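Local structure of glutamate--tRNA ligase (Methanothermobacter thermautotrophicus, 3AII) at residues Ala359-Arg364 and Lys388-Asn393; His113-Ile118 and Val373-Lys378; Leu413-Leu418 and Leu440-Glu445; Tyr447-Asp452 and Met490-Pro495. The protein catalyses the ATP-dependent attachment of glutamate to tRNA(Glu) and, as a non-discriminating synthetase, probably also charges tRNA(Gln) with glutamate. All blocks are in the same frame, centred on the assembly; numbering follows the deposited sequence. Where two conformers were deposited one is given.

Interaction 1: Ala359-Arg364 and Lys388-Asn393; sequences ARRGIR and KIYGLN
Ile363 and Asn393 lie 6.2 Å apart between their CA atoms, where the chain leaving helix 355-360 passes the flank of helix 386-397. Helix 355-360 ends in a Schellman motif: Gly362 takes a positive phi, and its N bonds back to Ala359 O at 3.1 Å. Two residues later Arg364 is the N-cap of helix 365-375, making this a short link between consecutive helices of the catalytic domain. Asn393 holds that link with both ends of its amide. ND2 donates to Gly362 O at 3.2 Å, while OD1 accepts from Arg364 N at 2.8 Å along a nearly straight line (172° at the hydrogen). CG stands anti to the backbone N (chi1 -156°), which carries the amide off the helix to the turn; ND2 also bonds to His552 NE2. Putting an alanine here would probably leave Gly362 O and Arg364 N without these mates and let the turn shift against the helix. Ile363 packs beside the amide, its CD1 3.6 Å from Asn393 ND2; its apolar neighbours are Tyr390, CD1 to CD1 at 4.1 Å, and Ile389, CG2 to CG2 at 4.1 Å. Arg361 reaches strand 546-552 through Tyr550 O and Ala551 O. Its NH2 also donates to Tyr390 OH at 2.8 Å; the hydroxyl lies in the guanidinium plane, although the tyrosine ring is turned 76° from it.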
loop_
_atom_site.group_PDB
_atom_site.type_symbol
_atom_site.label_atom_id
_atom_site.label_comp_id
_atom_site.label_asym_id
_atom_site.label_seq_id
_atom_site.Cartn_x
_atom_site.Cartn_y
_atom_site.Cartn_z
ATOM N N ALA A 359 -4.128 6.189 -3.628
ATOM C CA ALA A 359 -4.485 6.589 -4.996
ATOM C C ALA A 359 -5.727 7.474 -5.031
ATOM O O ALA A 359 -5.813 8.424 -5.824
ATOM C CB ALA A 359 -4.676 5.368 -5.894
ATOM N N ARG A 360 -6.693 7.172 -4.169
ATOM C CA ARG A 360 -7.946 7.904 -4.167
ATOM C C ARG A 360 -7.718 9.346 -3.716
ATOM O O ARG A 360 -8.498 10.225 -4.054
ATOM C CB ARG A 360 -8.962 7.218 -3.260
ATOM C CG ARG A 360 -10.361 7.797 -3.368
ATOM C CD ARG A 360 -11.265 7.221 -2.282
ATOM N NE ARG A 360 -12.663 7.555 -2.527
ATOM C CZ ARG A 360 -13.662 7.201 -1.731
ATOM N NH1 ARG A 360 -13.411 6.506 -0.631
ATOM N NH2 ARG A 360 -14.905 7.541 -2.037
ATOM N N ARG A 361 -6.640 9.566 -2.960
ATOM C CA ARG A 361 -6.284 10.893 -2.454
ATOM C C ARG A 361 -5.428 11.706 -3.433
ATOM O O ARG A 361 -5.160 12.887 -3.197
ATOM C CB ARG A 361 -5.542 10.746 -1.118
ATOM C CG ARG A 361 -6.440 10.269 0.002
ATOM C CD ARG A 361 -5.631 9.871 1.223
ATOM N NE ARG A 361 -4.682 10.900 1.611
ATOM C CZ ARG A 361 -3.625 10.686 2.387
ATOM N NH1 ARG A 361 -3.364 9.458 2.849
ATOM N NH2 ARG A 361 -2.823 11.690 2.696
ATOM N N GLY A 362 -4.988 11.073 -4.515
ATOM C CA GLY A 362 -4.154 11.744 -5.501
ATOM C C GLY A 362 -2.661 11.553 -5.304
ATOM O O GLY A 362 -1.850 12.289 -5.879
ATOM N N ILE A 363 -2.278 10.568 -4.498
ATOM C CA ILE A 363 -0.869 10.185 -4.445
ATOM C C ILE A 363 -0.508 9.410 -5.719
ATOM O O ILE A 363 -1.173 8.431 -6.070
ATOM C CB ILE A 363 -0.563 9.303 -3.227
ATOM C CG1 ILE A 363 -1.000 9.994 -1.928
ATOM C CG2 ILE A 363 0.915 8.931 -3.212
ATOM C CD1 ILE A 363 -0.339 11.325 -1.680
ATOM N N ARG A 364 0.551 9.832 -6.402
ATOM C CA ARG A 364 0.974 9.234 -7.677
ATOM C C ARG A 364 1.807 7.966 -7.491
ATOM O O ARG A 364 2.656 7.903 -6.594
ATOM C CB ARG A 364 1.819 10.238 -8.469
ATOM C CG ARG A 364 1.086 11.489 -8.924
ATOM C CD ARG A 364 0.421 11.281 -10.278
ATOM N NE ARG A 364 0.055 12.555 -10.889
ATOM C CZ ARG A 364 0.640 13.068 -11.967
ATOM N NH1 ARG A 364 0.235 14.233 -12.445
ATOM N NH2 ARG A 364 1.614 12.406 -12.578
ATOM N N LYS A 388 7.587 12.102 3.869
ATOM C CA LYS A 388 8.548 11.768 2.838
ATOM C C LYS A 388 7.832 11.456 1.522
ATOM O O LYS A 388 8.263 11.873 0.446
ATOM C CB LYS A 388 9.398 10.578 3.288
ATOM C CG LYS A 388 10.437 10.144 2.285
ATOM C CD LYS A 388 11.283 11.307 1.823
ATOM C CE LYS A 388 12.347 10.837 0.852
ATOM N NZ LYS A 388 12.795 11.922 -0.059
ATOM N N ILE A 389 6.733 10.723 1.610
ATOM C CA ILE A 389 5.989 10.375 0.408
ATOM C C ILE A 389 5.318 11.643 -0.136
ATOM O O ILE A 389 5.292 11.881 -1.351
ATOM C CB ILE A 389 4.935 9.294 0.697
ATOM C CG1 ILE A 389 5.618 7.962 1.030
ATOM C CG2 ILE A 389 3.990 9.119 -0.491
ATOM C CD1 ILE A 389 4.659 6.898 1.505
ATOM N N TYR A 390 4.808 12.471 0.767
ATOM C CA TYR A 390 4.121 13.692 0.355
ATOM C C TYR A 390 5.082 14.634 -0.358
ATOM O O TYR A 390 4.711 15.300 -1.328
ATOM C CB TYR A 390 3.493 14.409 1.555
ATOM C CG TYR A 390 2.426 13.615 2.281
ATOM C CD1 TYR A 390 1.728 12.600 1.642
ATOM C CD2 TYR A 390 2.090 13.912 3.597
ATOM C CE1 TYR A 390 0.752 11.878 2.299
ATOM C CE2 TYR A 390 1.107 13.196 4.262
ATOM C CZ TYR A 390 0.441 12.183 3.607
ATOM O OH TYR A 390 -0.540 11.472 4.253
ATOM N N GLY A 391 6.313 14.701 0.134
ATOM C CA GLY A 391 7.332 15.528 -0.481
ATOM C C GLY A 391 7.590 15.163 -1.931
ATOM O O GLY A 391 7.716 16.040 -2.790
ATOM N N LEU A 392 7.668 13.865 -2.209
ATOM C CA LEU A 392 7.890 13.398 -3.568
ATOM C C LEU A 392 6.663 13.661 -4.425
ATOM O O LEU A 392 6.774 14.050 -5.591
ATOM C CB LEU A 392 8.210 11.902 -3.568
ATOM C CG LEU A 392 9.587 11.534 -3.020
ATOM C CD1 LEU A 392 9.677 10.026 -2.858
ATOM C CD2 LEU A 392 10.679 12.052 -3.942
ATOM N N ASN A 393 5.493 13.427 -3.848
ATOM C CA ASN A 393 4.254 13.656 -4.578
ATOM C C ASN A 393 4.052 15.132 -4.891
ATOM O O ASN A 393 3.615 15.502 -5.988
ATOM C CB ASN A 393 3.057 13.138 -3.784
ATOM C CG ASN A 393 1.892 12.812 -4.675
ATOM O OD1 ASN A 393 2.028 12.013 -5.607
ATOM N ND2 ASN A 393 0.741 13.435 -4.418
#

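Interaction 2: His113-Ile118 and Val373-Lys378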
loop_
_atom_site.group_PDB
_atom_site.type_symbol
_atom_site.label_atom_id
_atom_site.label_comp_id
_atom_site.label_asym_id
_atom_site.label_seq_id
_atom_site.Cartn_x
_atom_site.Cartn_y
_atom_site.Cartn_z
ATOM N N HIS A 113 3.908 -3.790 0.738
ATOM C CA HIS A 113 3.926 -4.617 -0.464
ATOM C C HIS A 113 4.589 -3.875 -1.595
ATOM O O HIS A 113 5.357 -4.438 -2.349
ATOM C CB HIS A 113 2.515 -4.958 -0.930
ATOM C CG HIS A 113 1.788 -5.906 -0.041
ATOM N ND1 HIS A 113 0.699 -5.531 0.714
ATOM C CD2 HIS A 113 1.970 -7.231 0.189
ATOM C CE1 HIS A 113 0.249 -6.578 1.385
ATOM N NE2 HIS A 113 0.999 -7.622 1.080
ATOM N N ALA A 114 4.256 -2.597 -1.738
ATOM C CA ALA A 114 4.754 -1.838 -2.870
ATOM C C ALA A 114 6.274 -1.889 -2.972
ATOM O O ALA A 114 6.819 -1.984 -4.071
ATOM C CB ALA A 114 4.252 -0.383 -2.810
ATOM N N ARG A 115 6.962 -1.826 -1.834
ATOM C CA ARG A 115 8.416 -1.912 -1.827
ATOM C C ARG A 115 8.961 -3.206 -2.460
ATOM O O ARG A 115 9.823 -3.149 -3.337
ATOM C CB ARG A 115 8.948 -1.753 -0.403
ATOM C CG ARG A 115 10.440 -1.591 -0.352
ATOM C CD ARG A 115 10.930 -1.278 1.049
ATOM N NE ARG A 115 12.387 -1.223 1.076
ATOM C CZ ARG A 115 13.119 -1.333 2.178
ATOM N NH1 ARG A 115 12.524 -1.504 3.348
ATOM N NH2 ARG A 115 14.442 -1.273 2.106
ATOM N N ALA A 116 8.473 -4.363 -2.014
ATOM C CA ALA A 116 8.908 -5.638 -2.599
ATOM C C ALA A 116 8.584 -5.701 -4.085
ATOM O O ALA A 116 9.378 -6.181 -4.897
ATOM C CB ALA A 116 8.262 -6.815 -1.873
ATOM N N ALA A 117 7.402 -5.221 -4.444
ATOM C CA ALA A 117 6.969 -5.277 -5.838
ATOM C C ALA A 117 7.857 -4.411 -6.719
ATOM O O ALA A 117 8.335 -4.840 -7.770
ATOM C CB ALA A 117 5.524 -4.837 -5.953
ATOM N N ILE A 118 8.086 -3.183 -6.268
ATOM C CA ILE A 118 8.912 -2.244 -7.022
ATOM C C ILE A 118 10.358 -2.733 -7.154
ATOM O O ILE A 118 10.920 -2.730 -8.244
ATOM C CB ILE A 118 8.865 -0.847 -6.386
ATOM C CG1 ILE A 118 7.479 -0.227 -6.594
ATOM C CG2 ILE A 118 9.944 0.057 -6.992
ATOM C CD1 ILE A 118 7.130 0.819 -5.591
ATOM N N VAL A 373 12.866 3.182 -4.760
ATOM C CA VAL A 373 14.119 3.084 -5.499
ATOM C C VAL A 373 15.248 3.792 -4.756
ATOM O O VAL A 373 16.350 3.256 -4.639
ATOM C CB VAL A 373 13.993 3.662 -6.917
ATOM C CG1 VAL A 373 15.369 3.866 -7.536
ATOM C CG2 VAL A 373 13.143 2.735 -7.791
ATOM N N GLU A 374 14.976 4.992 -4.253
ATOM C CA GLU A 374 16.019 5.764 -3.582
ATOM C C GLU A 374 16.411 5.164 -2.229
ATOM O O GLU A 374 17.546 5.313 -1.788
ATOM C CB GLU A 374 15.650 7.255 -3.476
ATOM C CG GLU A 374 14.717 7.634 -2.339
ATOM C CD GLU A 374 14.306 9.107 -2.388
ATOM O OE1 GLU A 374 14.638 9.798 -3.377
ATOM O OE2 GLU A 374 13.644 9.576 -1.438
ATOM N N ILE A 375 15.475 4.483 -1.577
ATOM C CA ILE A 375 15.801 3.721 -0.370
ATOM C C ILE A 375 16.606 2.461 -0.709
ATOM O O ILE A 375 17.499 2.065 0.040
ATOM C CB ILE A 375 14.539 3.336 0.426
ATOM C CG1 ILE A 375 13.900 4.583 1.038
ATOM C CG2 ILE A 375 14.881 2.326 1.516
ATOM C CD1 ILE A 375 12.577 4.319 1.723
ATOM N N GLY A 376 16.287 1.835 -1.840
ATOM C CA GLY A 376 17.023 0.674 -2.316
ATOM C C GLY A 376 16.973 -0.538 -1.399
ATOM O O GLY A 376 16.091 -0.649 -0.543
ATOM N N VAL A 377 17.926 -1.450 -1.578
ATOM C CA VAL A 377 17.969 -2.683 -0.792
ATOM C C VAL A 377 18.840 -2.530 0.455
ATOM O O VAL A 377 19.546 -3.458 0.863
ATOM C CB VAL A 377 18.443 -3.881 -1.638
ATOM C CG1 VAL A 377 17.419 -4.199 -2.715
ATOM C CG2 VAL A 377 19.796 -3.592 -2.262
ATOM N N LYS A 378 18.766 -1.348 1.059
ATOM C CA LYS A 378 19.518 -1.033 2.268
ATOM C C LYS A 378 19.389 -2.130 3.323
ATOM O O LYS A 378 18.281 -2.503 3.717
ATOM C CB LYS A 378 19.039 0.308 2.835
ATOM C CG LYS A 378 19.740 0.743 4.111
ATOM C CD LYS A 378 19.246 2.104 4.563
ATOM C CE LYS A 378 19.895 2.512 5.876
ATOM N NZ LYS A 378 19.538 3.906 6.250
HETATM O O HOH W 1 13.629 0.250 -0.914
#
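Arg115 reaches from helix 111-126 to Gly376, the first residue beyond the end of helix 365-375, and makes the polar half of the contact. Its NH2 donates to Gly376 O over 3.2 Å, with 171° at the hydrogen and a C=O...donor angle of 165°; the oxygen sits at the edge of the guanidinium, close to its plane. A water supplies a second route to the same carbonyl: it accepts from Arg115 NE at 2.8 Å and donates to Gly376 O at 2.6 Å. That oxygen is thus held by two bonds, one direct and one through water. CG of Arg115 is anti to the backbone N (chi1 -170°) and the chain beyond is extended, which gives the side chain the length to reach from helix 111-126 to the Gly376 carbonyl. NH1 goes to Gly321 O, and Lys378 is backbone-bonded to Gly321 too, fixing the arginine and the post-helical chain to one loop.

Carbon groups make the rest of the contact. Ile375 CG2 lies over one face of the guanidinium, 3.7 Å from Arg115 NH2, and the two side chains cross at about a right angle. The apolar pair is Ile118 CG2 with Val373 CG2 at 4.2 Å, continued by Ile118 against Ile368 and Met372.

His113, at the start of the segment, belongs to the predicted 'HIGH' region, so the contact joins helix 365-375 to the helix whose first turn carries the end of this signature in the Rossmann-type catalytic domain of class I synthetases.

Interaction 3: Leu413-Leu418 and Leu440-Glu445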
loop_
_atom_site.group_PDB
_atom_site.type_symbol
_atom_site.label_atom_id
_atom_site.label_comp_id
_atom_site.label_asym_id
_atom_site.label_seq_id
_atom_site.Cartn_x
_atom_site.Cartn_y
_atom_site.Cartn_z
ATOM N N LEU A 413 -19.095 37.544 3.872
ATOM C CA LEU A 413 -18.855 38.910 4.310
ATOM C C LEU A 413 -19.001 39.906 3.165
ATOM O O LEU A 413 -18.505 39.683 2.057
ATOM C CB LEU A 413 -17.455 39.037 4.906
ATOM C CG LEU A 413 -17.178 38.234 6.178
ATOM C CD1 LEU A 413 -15.681 38.124 6.474
ATOM C CD2 LEU A 413 -17.915 38.901 7.334
ATOM N N GLU A 414 -19.680 41.014 3.440
ATOM C CA GLU A 414 -19.765 42.104 2.481
ATOM C C GLU A 414 -18.485 42.915 2.545
ATOM O O GLU A 414 -18.003 43.218 3.638
ATOM C CB GLU A 414 -20.943 43.017 2.834
ATOM C CG GLU A 414 -21.029 44.237 1.968
ATOM C CD GLU A 414 -22.279 45.039 2.240
ATOM O OE1 GLU A 414 -22.869 44.857 3.327
ATOM O OE2 GLU A 414 -22.667 45.849 1.369
ATOM N N VAL A 415 -17.921 43.267 1.391
ATOM C CA VAL A 415 -16.786 44.187 1.395
ATOM C C VAL A 415 -17.360 45.597 1.476
ATOM O O VAL A 415 -17.705 46.198 0.465
ATOM C CB VAL A 415 -15.886 44.017 0.147
ATOM C CG1 VAL A 415 -14.707 44.988 0.196
ATOM C CG2 VAL A 415 -15.394 42.567 0.058
ATOM N N VAL A 416 -17.508 46.101 2.699
ATOM C CA VAL A 416 -18.152 47.396 2.916
ATOM C C VAL A 416 -17.291 48.530 2.376
ATOM O O VAL A 416 -16.109 48.628 2.684
ATOM C CB VAL A 416 -18.416 47.629 4.413
ATOM C CG1 VAL A 416 -18.982 49.027 4.659
ATOM C CG2 VAL A 416 -19.358 46.550 4.957
ATOM N N GLY A 417 -17.876 49.371 1.532
ATOM C CA GLY A 417 -17.138 50.490 0.973
ATOM C C GLY A 417 -16.376 50.192 -0.308
ATOM O O GLY A 417 -15.610 51.038 -0.780
ATOM N N LEU A 418 -16.567 49.000 -0.876
ATOM C CA LEU A 418 -15.963 48.694 -2.173
ATOM C C LEU A 418 -16.424 49.753 -3.176
ATOM O O LEU A 418 -17.629 49.950 -3.367
ATOM C CB LEU A 418 -16.388 47.304 -2.644
ATOM C CG LEU A 418 -15.800 46.821 -3.969
ATOM C CD1 LEU A 418 -14.286 46.641 -3.853
ATOM C CD2 LEU A 418 -16.470 45.515 -4.399
ATOM N N LEU A 440 -12.240 36.082 -11.637
ATOM C CA LEU A 440 -13.085 36.172 -10.454
ATOM C C LEU A 440 -13.656 37.569 -10.381
ATOM O O LEU A 440 -12.915 38.551 -10.426
ATOM C CB LEU A 440 -12.262 35.913 -9.201
ATOM C CG LEU A 440 -11.606 34.534 -9.125
ATOM C CD1 LEU A 440 -10.917 34.322 -7.797
ATOM C CD2 LEU A 440 -12.653 33.472 -9.329
ATOM N N GLU A 441 -14.975 37.654 -10.272
ATOM C CA GLU A 441 -15.643 38.938 -10.261
ATOM C C GLU A 441 -16.020 39.329 -8.830
ATOM O O GLU A 441 -16.961 38.781 -8.251
ATOM C CB GLU A 441 -16.892 38.892 -11.142
ATOM C CG GLU A 441 -16.640 38.475 -12.584
ATOM C CD GLU A 441 -16.147 39.607 -13.466
ATOM O OE1 GLU A 441 -15.895 40.730 -12.945
ATOM O OE2 GLU A 441 -16.024 39.370 -14.694
ATOM N N LEU A 442 -15.280 40.272 -8.263
ATOM C CA LEU A 442 -15.591 40.778 -6.934
ATOM C C LEU A 442 -16.608 41.914 -7.077
ATOM O O LEU A 442 -16.314 42.942 -7.692
ATOM C CB LEU A 442 -14.307 41.285 -6.272
ATOM C CG LEU A 442 -14.536 42.088 -4.993
ATOM C CD1 LEU A 442 -15.112 41.180 -3.925
ATOM C CD2 LEU A 442 -13.241 42.750 -4.525
ATOM N N ARG A 443 -17.810 41.720 -6.538
ATOM C CA ARG A 443 -18.904 42.679 -6.758
ATOM C C ARG A 443 -19.408 43.285 -5.462
ATOM O O ARG A 443 -19.794 44.460 -5.424
ATOM C CB ARG A 443 -20.087 42.019 -7.478
ATOM C CG ARG A 443 -19.886 41.781 -8.958
ATOM C CD ARG A 443 -21.117 41.125 -9.572
ATOM N NE ARG A 443 -22.292 41.993 -9.521
ATOM C CZ ARG A 443 -23.504 41.634 -9.935
ATOM N NH1 ARG A 443 -23.706 40.419 -10.429
ATOM N NH2 ARG A 443 -24.516 42.490 -9.853
ATOM N N GLY A 444 -19.450 42.476 -4.408
ATOM C CA GLY A 444 -19.864 42.966 -3.103
ATOM C C GLY A 444 -19.562 42.007 -1.966
ATOM O O GLY A 444 -18.845 42.354 -1.034
ATOM N N GLU A 445 -20.103 40.795 -2.042
ATOM C CA GLU A 445 -19.919 39.819 -0.970
ATOM C C GLU A 445 -18.903 38.753 -1.360
ATOM O O GLU A 445 -18.793 38.383 -2.531
ATOM C CB GLU A 445 -21.244 39.135 -0.624
ATOM C CG GLU A 445 -22.219 40.023 0.149
ATOM C CD GLU A 445 -23.535 39.323 0.412
ATOM O OE1 GLU A 445 -24.085 38.721 -0.535
ATOM O OE2 GLU A 445 -24.020 39.376 1.562
#
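Val415 N donates to Gly444 O at 2.8 Å, almost straight at 176°, where strand 410-416 receives the chain arriving from strand 437-442. The contact is the antiparallel start of a strand pairing: Glu414 and Glu445 form a non-hydrogen-bonded pair with CA atoms 4.1 Å apart, and Leu413 goes on to bond Val446. The sheet belongs to the anticodon-binding region, which is built of beta barrels as in glutaminyl-tRNA synthetase. Close approach of the backbones also brings Glu445 CA to 3.3 Å from Leu413 O in a CA-H...O contact.

The two glutamates extend from one side of the pairing. Glu445 CG lies against Glu414 CA at 4.0 Å, while Glu414 OE1 and Glu445 OE2 stay 5.9 Å apart; Glu445 OE1 also has a long, weak ion pair with Lys412 NZ.

On the other side, that of Val415 and Leu442, the contact is apolar. Val415 CG2 touches Leu442 CD1 at 4.2 Å, and Leu418 crosses Leu442 obliquely, its CD2 4.0 Å from Leu442 CG.

Further out, Leu442 pairs through its backbone with Val422 in the two-stranded sheet, and its side chain packs on Val464 and Trp493; Val415 packs on Val466, and Leu418 on Tyr475. A type II turn from Val415 to Leu418 sets the latter leucine in place by reversing the chain. Gly417 occupies its third position with positive phi, as glycine commonly does there. With its CG anti to the backbone N (chi1 -178°), Leu418 places CD2 3.6 Å from Arg443 O, against the backbone just before Gly444.

Interaction 4: Tyr447-Asp452 and Met490-Pro495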
loop_
_atom_site.group_PDB
_atom_site.type_symbol
_atom_site.label_atom_id
_atom_site.label_comp_id
_atom_site.label_asym_id
_atom_site.label_seq_id
_atom_site.Cartn_x
_atom_site.Cartn_y
_atom_site.Cartn_z
ATOM N N TYR A 447 -16.896 34.920 0.224
ATOM C CA TYR A 447 -16.689 33.933 1.269
ATOM C C TYR A 447 -15.212 33.889 1.629
ATOM O O TYR A 447 -14.355 33.781 0.743
ATOM C CB TYR A 447 -17.132 32.550 0.788
ATOM C CG TYR A 447 -18.628 32.387 0.633
ATOM C CD1 TYR A 447 -19.219 32.426 -0.622
ATOM C CD2 TYR A 447 -19.440 32.144 1.739
ATOM C CE1 TYR A 447 -20.586 32.256 -0.777
ATOM C CE2 TYR A 447 -20.811 31.974 1.596
ATOM C CZ TYR A 447 -21.373 32.023 0.334
ATOM O OH TYR A 447 -22.731 31.844 0.174
ATOM N N LEU A 448 -14.901 33.998 2.919
ATOM C CA LEU A 448 -13.531 33.807 3.389
ATOM C C LEU A 448 -13.442 32.556 4.245
ATOM O O LEU A 448 -14.392 32.217 4.952
ATOM C CB LEU A 448 -13.059 34.986 4.242
ATOM C CG LEU A 448 -13.037 36.373 3.622
ATOM C CD1 LEU A 448 -12.421 37.379 4.609
ATOM C CD2 LEU A 448 -12.250 36.352 2.343
ATOM N N PRO A 449 -12.297 31.870 4.196
ATOM C CA PRO A 449 -12.121 30.701 5.066
ATOM C C PRO A 449 -12.192 31.130 6.518
ATOM O O PRO A 449 -11.474 32.042 6.920
ATOM C CB PRO A 449 -10.713 30.199 4.718
ATOM C CG PRO A 449 -10.027 31.363 4.059
ATOM C CD PRO A 449 -11.101 32.166 3.387
ATOM N N GLY A 450 -13.063 30.497 7.291
ATOM C CA GLY A 450 -13.347 30.981 8.633
ATOM C C GLY A 450 -12.362 30.586 9.716
ATOM O O GLY A 450 -12.331 31.207 10.777
ATOM N N ASP A 451 -11.558 29.559 9.460
ATOM C CA ASP A 451 -10.671 29.009 10.486
ATOM C C ASP A 451 -9.480 29.908 10.818
ATOM O O ASP A 451 -8.673 30.240 9.950
ATOM C CB ASP A 451 -10.187 27.610 10.091
ATOM C CG ASP A 451 -11.315 26.594 10.056
ATOM O OD1 ASP A 451 -12.346 26.827 10.727
ATOM O OD2 ASP A 451 -11.172 25.563 9.360
ATOM N N ASP A 452 -9.373 30.281 12.090
ATOM C CA ASP A 452 -8.291 31.139 12.553
ATOM C C ASP A 452 -8.337 32.481 11.840
ATOM O O ASP A 452 -7.303 33.089 11.577
ATOM C CB ASP A 452 -6.933 30.472 12.327
ATOM C CG ASP A 452 -6.761 29.210 13.150
ATOM O OD1 ASP A 452 -7.568 28.992 14.078
ATOM O OD2 ASP A 452 -5.819 28.439 12.869
ATOM N N MET A 490 -2.146 37.676 3.326
ATOM C CA MET A 490 -2.841 37.165 2.137
ATOM C C MET A 490 -3.913 36.174 2.554
ATOM O O MET A 490 -3.722 35.388 3.487
ATOM C CB MET A 490 -1.869 36.467 1.174
ATOM C CG MET A 490 -0.756 37.343 0.638
ATOM S SD MET A 490 -1.334 38.621 -0.492
ATOM C CE MET A 490 -1.913 37.661 -1.880
ATOM N N ILE A 491 -5.039 36.186 1.847
ATOM C CA ILE A 491 -6.100 35.235 2.125
ATOM C C ILE A 491 -6.801 34.863 0.825
ATOM O O ILE A 491 -7.034 35.718 -0.040
ATOM C CB ILE A 491 -7.115 35.762 3.193
ATOM C CG1 ILE A 491 -7.987 34.611 3.721
ATOM C CG2 ILE A 491 -7.975 36.877 2.634
ATOM C CD1 ILE A 491 -8.790 34.972 4.974
ATOM N N HIS A 492 -7.127 33.582 0.675
ATOM C CA HIS A 492 -7.911 33.177 -0.489
ATOM C C HIS A 492 -9.373 33.485 -0.212
ATOM O O HIS A 492 -9.751 33.776 0.932
ATOM C CB HIS A 492 -7.667 31.708 -0.884
ATOM C CG HIS A 492 -7.942 30.715 0.204
ATOM N ND1 HIS A 492 -7.162 30.612 1.333
ATOM C CD2 HIS A 492 -8.881 29.740 0.304
ATOM C CE1 HIS A 492 -7.622 29.635 2.099
ATOM N NE2 HIS A 492 -8.665 29.091 1.495
ATOM N N TRP A 493 -10.186 33.456 -1.257
ATOM C CA TRP A 493 -11.539 34.003 -1.188
ATOM C C TRP A 493 -12.360 33.530 -2.383
ATOM O O TRP A 493 -11.808 33.130 -3.414
ATOM C CB TRP A 493 -11.489 35.544 -1.136
ATOM C CG TRP A 493 -10.857 36.127 -2.371
ATOM C CD1 TRP A 493 -9.518 36.184 -2.668
ATOM C CD2 TRP A 493 -11.543 36.676 -3.494
ATOM N NE1 TRP A 493 -9.339 36.774 -3.911
ATOM C CE2 TRP A 493 -10.567 37.073 -4.434
ATOM C CE3 TRP A 493 -12.892 36.889 -3.794
ATOM C CZ2 TRP A 493 -10.908 37.657 -5.664
ATOM C CZ3 TRP A 493 -13.223 37.476 -5.007
ATOM C CH2 TRP A 493 -12.232 37.856 -5.923
ATOM N N VAL A 494 -13.679 33.549 -2.230
ATOM C CA VAL A 494 -14.593 33.146 -3.292
ATOM C C VAL A 494 -15.713 34.181 -3.454
ATOM O O VAL A 494 -16.377 34.531 -2.479
ATOM C CB VAL A 494 -15.225 31.776 -2.978
ATOM C CG1 VAL A 494 -16.131 31.344 -4.127
ATOM C CG2 VAL A 494 -14.132 30.712 -2.719
ATOM N N PRO A 495 -15.927 34.683 -4.683
ATOM C CA PRO A 495 -17.044 35.603 -4.933
ATOM C C PRO A 495 -18.357 34.950 -4.514
ATOM O O PRO A 495 -18.604 33.796 -4.863
ATOM C CB PRO A 495 -17.021 35.788 -6.457
ATOM C CG PRO A 495 -15.631 35.452 -6.884
ATOM C CD PRO A 495 -15.100 34.444 -5.884
#
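Pro449 sits over one face of the His492 imidazole: its CG is 3.8 Å from the ring centroid and 25° off the ring normal, a CH-pi contact displaced toward the rim. The imidazole gets there because CG of His492 stands between the backbone N and the carbonyl carbon (chi1 57°), and its ND1 is bonded to Arg533 NH2. With an alanine in its place, Pro449 would probably lose the flat surface beneath its CG, and Arg533 NH2 this nitrogen partner. Pro449 and Ile491 run antiparallel alongside each other, CG to CG1 at 3.9 Å.

These residues lie just past the point where the antiparallel pairing of strands 445-449 and 489-495, in a six-stranded sheet of the anticodon-binding region, lapses. Tyr447 and Val494 are its hydrogen-bonded pair: Tyr447 N donates to Val494 O at 2.8 Å, with 171° at the hydrogen, and Val494 N returns a bond to Tyr447 O at 3.1 Å. Their side chains share a side, CB to CB 4.3 Å. Two residues on, Pro449 has no N-H to continue the ladder. Its CD instead faces His492 O at 3.2 Å, and this buried oxygen has no hydrogen-bond partner in the model, where strand 489-495 is itself interrupted.

Leu448 turns its CD2 to Trp493 CB at 3.7 Å, the two side chains crossing at a slant. From there the indole leads away to donate NE1 to Ile461 O and to meet the ring of Phe405. The same CD2 of Leu448 also touches Ile491 CG2 at 4.3 Å.

Interactions 1 and 2 lie in the catalytic domain, with centres about 16 Å apart. They alternate along the chain and share helix 365-375, which starts at the link of interaction 1 and ends in interaction 2; Lys388 NZ and Glu374 OE2 join them by a 2.9 Å salt bridge. Interactions 3 and 4 follow in series in the anticodon-binding region, their centres about 13 Å apart. They meet in one six-stranded sheet, where strands 410-416 and 445-449 are neighbours, and Trp493 CH2 packs 3.8 Å from Leu440 CB. Centres of interactions 2 and 3 are about 53 Å apart, in keeping with an elongated enzyme whose catalytic and anticodon-binding parts are well separated.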